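Local coordinates for 3-dehydroquinate dehydratase (Aquifex aeolicus, PDB 2EGZ), which catalyses the cis-dehydration of 3-dehydroquinate to 3-dehydroshikimate through a Schiff-base intermediate, the third step of the chorismate pathway, at residues 114-119 / 140-145. Residues are numbered along the deposited sequence; the frame is centred on the assembly and turned at random.
With TLA (L(+)-tartaric acid), chain D.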
ATOM      1  N   SER B 114       6.588   7.588  -6.935  1.00 12.80           N
ATOM      2  CA  SER B 114       6.029   6.484  -7.696  1.00 13.19           C
ATOM      3  C   SER B 114       4.899   5.646  -7.114  1.00 13.69           C
ATOM      4  O   SER B 114       4.660   5.613  -5.906  1.00 11.50           O
ATOM      5  CB  SER B 114       7.167   5.543  -8.079  1.00 14.98           C
ATOM      6  OG  SER B 114       7.786   5.033  -6.907  1.00 15.59           O
ATOM      7  N   TYR B 115       4.226   4.952  -8.025  1.00 13.05           N
ATOM      8  CA  TYR B 115       3.131   4.051  -7.705  1.00 13.09           C
ATOM      9  C   TYR B 115       3.246   2.892  -8.681  1.00 13.99           C
ATOM     10  O   TYR B 115       3.338   3.110  -9.890  1.00 14.01           O
ATOM     11  CB  TYR B 115       1.774   4.729  -7.907  1.00 13.29           C
ATOM     12  CG  TYR B 115       0.628   3.739  -7.858  1.00 15.09           C
ATOM     13  CD1 TYR B 115       0.223   3.177  -6.650  1.00 17.30           C
ATOM     14  CD2 TYR B 115       0.007   3.301  -9.030  1.00 14.26           C
ATOM     15  CE1 TYR B 115      -0.764   2.192  -6.606  1.00 18.70           C
ATOM     16  CE2 TYR B 115      -0.982   2.316  -8.998  1.00 15.43           C
ATOM     17  CZ  TYR B 115      -1.358   1.765  -7.783  1.00 18.17           C
ATOM     18  OH  TYR B 115      -2.309   0.764  -7.747  1.00 20.92           O
ATOM     19  N   HIS B 116       3.261   1.666  -8.173  1.00 13.55           N
ATOM     20  CA  HIS B 116       3.348   0.511  -9.054  1.00 13.94           C
ATOM     21  C   HIS B 116       2.201  -0.463  -8.818  1.00 14.81           C
ATOM     22  O   HIS B 116       1.771  -0.669  -7.683  1.00 15.39           O
ATOM     23  CB  HIS B 116       4.659  -0.254  -8.842  1.00 14.76           C
ATOM     24  CG  HIS B 116       5.889   0.588  -8.957  1.00 14.93           C
ATOM     25  ND1 HIS B 116       6.228   1.545  -8.027  1.00 16.58           N
ATOM     26  CD2 HIS B 116       6.880   0.595  -9.881  1.00 17.50           C
ATOM     27  CE1 HIS B 116       7.374   2.106  -8.371  1.00 14.54           C
ATOM     28  NE2 HIS B 116       7.790   1.548  -9.491  1.00 16.01           N
ATOM     29  N   ASN B 117       1.692  -1.048  -9.895  1.00 14.20           N
ATOM     30  CA  ASN B 117       0.649  -2.060  -9.772  1.00 15.06           C
ATOM     31  C   ASN B 117       1.049  -3.141 -10.754  1.00 15.35           C
ATOM     32  O   ASN B 117       0.925  -2.974 -11.965  1.00 15.37           O
ATOM     33  CB  ASN B 117      -0.745  -1.525 -10.117  1.00 15.17           C
ATOM     34  CG  ASN B 117      -1.845  -2.523  -9.759  1.00 16.17           C
ATOM     35  OD1 ASN B 117      -1.748  -3.709 -10.087  1.00 16.10           O
ATOM     36  ND2 ASN B 117      -2.888  -2.050  -9.087  1.00 14.76           N
ATOM     37  N   PHE B 118       1.550  -4.246 -10.218  1.00 16.52           N
ATOM     38  CA  PHE B 118       2.017  -5.361 -11.026  1.00 16.95           C
ATOM     39  C   PHE B 118       0.921  -6.292 -11.528  1.00 17.37           C
ATOM     40  O   PHE B 118       1.205  -7.272 -12.220  1.00 18.32           O
ATOM     41  CB  PHE B 118       3.048  -6.151 -10.216  1.00 19.65           C
ATOM     42  CG  PHE B 118       4.260  -5.344  -9.845  1.00 21.62           C
ATOM     43  CD1 PHE B 118       5.304  -5.179 -10.748  1.00 21.83           C
ATOM     44  CD2 PHE B 118       4.329  -4.693  -8.617  1.00 22.32           C
ATOM     45  CE1 PHE B 118       6.401  -4.373 -10.437  1.00 23.91           C
ATOM     46  CE2 PHE B 118       5.419  -3.885  -8.296  1.00 23.40           C
ATOM     47  CZ  PHE B 118       6.456  -3.725  -9.210  1.00 22.97           C
ATOM     48  N   GLU B 119      -0.329  -5.983 -11.199  1.00 16.18           N
ATOM     49  CA  GLU B 119      -1.445  -6.822 -11.615  1.00 17.07           C
ATOM     50  C   GLU B 119      -2.376  -6.248 -12.675  1.00 15.09           C
ATOM     51  O   GLU B 119      -2.848  -6.977 -13.553  1.00 14.05           O
ATOM     52  CB  GLU B 119      -2.289  -7.207 -10.397  1.00 21.39           C
ATOM     53  CG  GLU B 119      -1.674  -8.272  -9.509  1.00 27.71           C
ATOM     54  CD  GLU B 119      -2.550  -8.599  -8.312  1.00 32.77           C
ATOM     55  OE1 GLU B 119      -3.784  -8.710  -8.486  1.00 33.58           O
ATOM     56  OE2 GLU B 119      -2.001  -8.758  -7.198  1.00 37.77           O
ATOM     57  N   ILE B 140       7.852  14.477  -9.156  1.00 15.17           N
ATOM     58  CA  ILE B 140       7.474  14.093 -10.508  1.00 13.85           C
ATOM     59  C   ILE B 140       6.737  12.773 -10.338  1.00 13.82           C
ATOM     60  O   ILE B 140       7.339  11.756 -10.005  1.00 12.57           O
ATOM     61  CB  ILE B 140       8.706  13.851 -11.395  1.00 14.69           C
ATOM     62  CG1 ILE B 140       9.568  15.116 -11.448  1.00 15.66           C
ATOM     63  CG2 ILE B 140       8.261  13.439 -12.799  1.00 15.15           C
ATOM     64  CD1 ILE B 140      10.897  14.915 -12.154  1.00 17.21           C
ATOM     65  N   PRO B 141       5.417  12.773 -10.545  1.00 12.89           N
ATOM     66  CA  PRO B 141       4.667  11.528 -10.391  1.00 11.13           C
ATOM     67  C   PRO B 141       5.041  10.467 -11.421  1.00 12.30           C
ATOM     68  O   PRO B 141       5.197  10.759 -12.607  1.00  9.84           O
ATOM     69  CB  PRO B 141       3.210  11.985 -10.510  1.00 11.73           C
ATOM     70  CG  PRO B 141       3.307  13.171 -11.430  1.00 13.46           C
ATOM     71  CD  PRO B 141       4.535  13.887 -10.940  1.00 13.64           C
ATOM     72  N   LYS B 142       5.200   9.236 -10.944  1.00 11.56           N
ATOM     73  CA  LYS B 142       5.546   8.106 -11.798  1.00 12.04           C
ATOM     74  C   LYS B 142       4.520   7.008 -11.572  1.00 12.80           C
ATOM     75  O   LYS B 142       4.267   6.620 -10.430  1.00 12.03           O
ATOM     76  CB  LYS B 142       6.940   7.567 -11.451  1.00 12.82           C
ATOM     77  CG  LYS B 142       7.265   6.244 -12.122  1.00 15.26           C
ATOM     78  CD  LYS B 142       8.660   5.740 -11.770  1.00 16.82           C
ATOM     79  CE  LYS B 142       8.956   4.437 -12.503  1.00 18.67           C
ATOM     80  NZ  LYS B 142      10.331   3.911 -12.244  1.00 18.90           N
ATOM     81  N   ILE B 143       3.934   6.514 -12.657  1.00 11.45           N
ATOM     82  CA  ILE B 143       2.942   5.448 -12.581  1.00 13.05           C
ATOM     83  C   ILE B 143       3.408   4.294 -13.458  1.00 12.68           C
ATOM     84  O   ILE B 143       3.622   4.469 -14.653  1.00 13.13           O
ATOM     85  CB  ILE B 143       1.555   5.923 -13.088  1.00 14.06           C
ATOM     86  CG1 ILE B 143       1.060   7.096 -12.243  1.00 16.59           C
ATOM     87  CG2 ILE B 143       0.547   4.776 -13.023  1.00 14.57           C
ATOM     88  CD1 ILE B 143      -0.247   7.693 -12.733  1.00 16.79           C
ATOM     89  N   ALA B 144       3.576   3.121 -12.859  1.00 12.23           N
ATOM     90  CA  ALA B 144       3.998   1.935 -13.599  1.00 11.90           C
ATOM     91  C   ALA B 144       2.964   0.853 -13.298  1.00 13.36           C
ATOM     92  O   ALA B 144       2.945   0.300 -12.199  1.00 12.21           O
ATOM     93  CB  ALA B 144       5.382   1.491 -13.138  1.00 13.04           C
ATOM     94  N   VAL B 145       2.107   0.560 -14.275  1.00 12.17           N
ATOM     95  CA  VAL B 145       1.042  -0.425 -14.090  1.00 12.20           C
ATOM     96  C   VAL B 145       0.928  -1.424 -15.241  1.00 13.13           C
ATOM     97  O   VAL B 145       1.113  -1.071 -16.408  1.00 12.41           O
ATOM     98  CB  VAL B 145      -0.323   0.280 -13.914  1.00 12.57           C
ATOM     99  CG1 VAL B 145      -0.293   1.170 -12.680  1.00 12.06           C
ATOM    100  CG2 VAL B 145      -0.646   1.118 -15.158  1.00 11.79           C
TER
HETATM  101  O1  TLA D5988       9.383   1.047 -11.499  1.00 43.07           O
HETATM  102  O11 TLA D5988      10.708  -0.700 -11.560  1.00 44.80           O
HETATM  103  C1  TLA D5988      10.040   0.296 -12.155  1.00 44.48           C
HETATM  104  C2  TLA D5988      10.089   0.471 -13.650  1.00 45.25           C
HETATM  105  O2  TLA D5988       9.296   1.591 -14.001  1.00 46.59           O
HETATM  106  C3  TLA D5988       9.519  -0.793 -14.325  1.00 46.95           C
HETATM  107  O3  TLA D5988       8.194  -1.071 -13.878  1.00 48.71           O
HETATM  108  C4  TLA D5988       9.538  -0.664 -15.827  1.00 46.88           C
HETATM  109  O4  TLA D5988       8.544  -0.794 -16.468  1.00 48.75           O
HETATM  110  O41 TLA D5988      10.693  -0.424 -16.450  1.00 48.75           O
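Ser114 to Asn117 pair in parallel register with Lys142 to Val145, tied by three backbone hydrogen bonds: Tyr115 N to Lys142 O, Ala144 N to Tyr115 O and Asn117 N to Ala144 O. Crossover helix 124-136 joins these neighbouring TIM-barrel strands. On the face holding Ser114, His116, Lys142 and Ala144, the aliphatic Lys142 chain passes Ser114 CB, while Ala144 CB lies 3.7 Å from His116 CD2. A chi1 of 170° sets Lys142 CG opposite its backbone N, and the extended chain takes NZ to tartrate O1 (3.1 Å). His116 NE2 donates to the same O1 (2.6 Å) in the ring plane, but the bond is bent (130°). On the other face, Val145 CG1 packs against Asn117 CB (3.7 Å) and Tyr115 CE2 (3.9 Å). Asn117 ND2 donates to Tyr115 OH (3.2 Å), and its OD1 accepts from Glu119 N in an Asx turn; with an alanine here, the turn would probably lose its closing bond and the tyrosine hydroxyl this donor. The pairing sets the proton donor/acceptor His116 beside Lys142, which forms the Schiff base with substrate, NE2 and NZ 4.4 Å apart, where tartrate, probably from the crystallisation liquor, is also held by substrate-site Arg61 and Arg180.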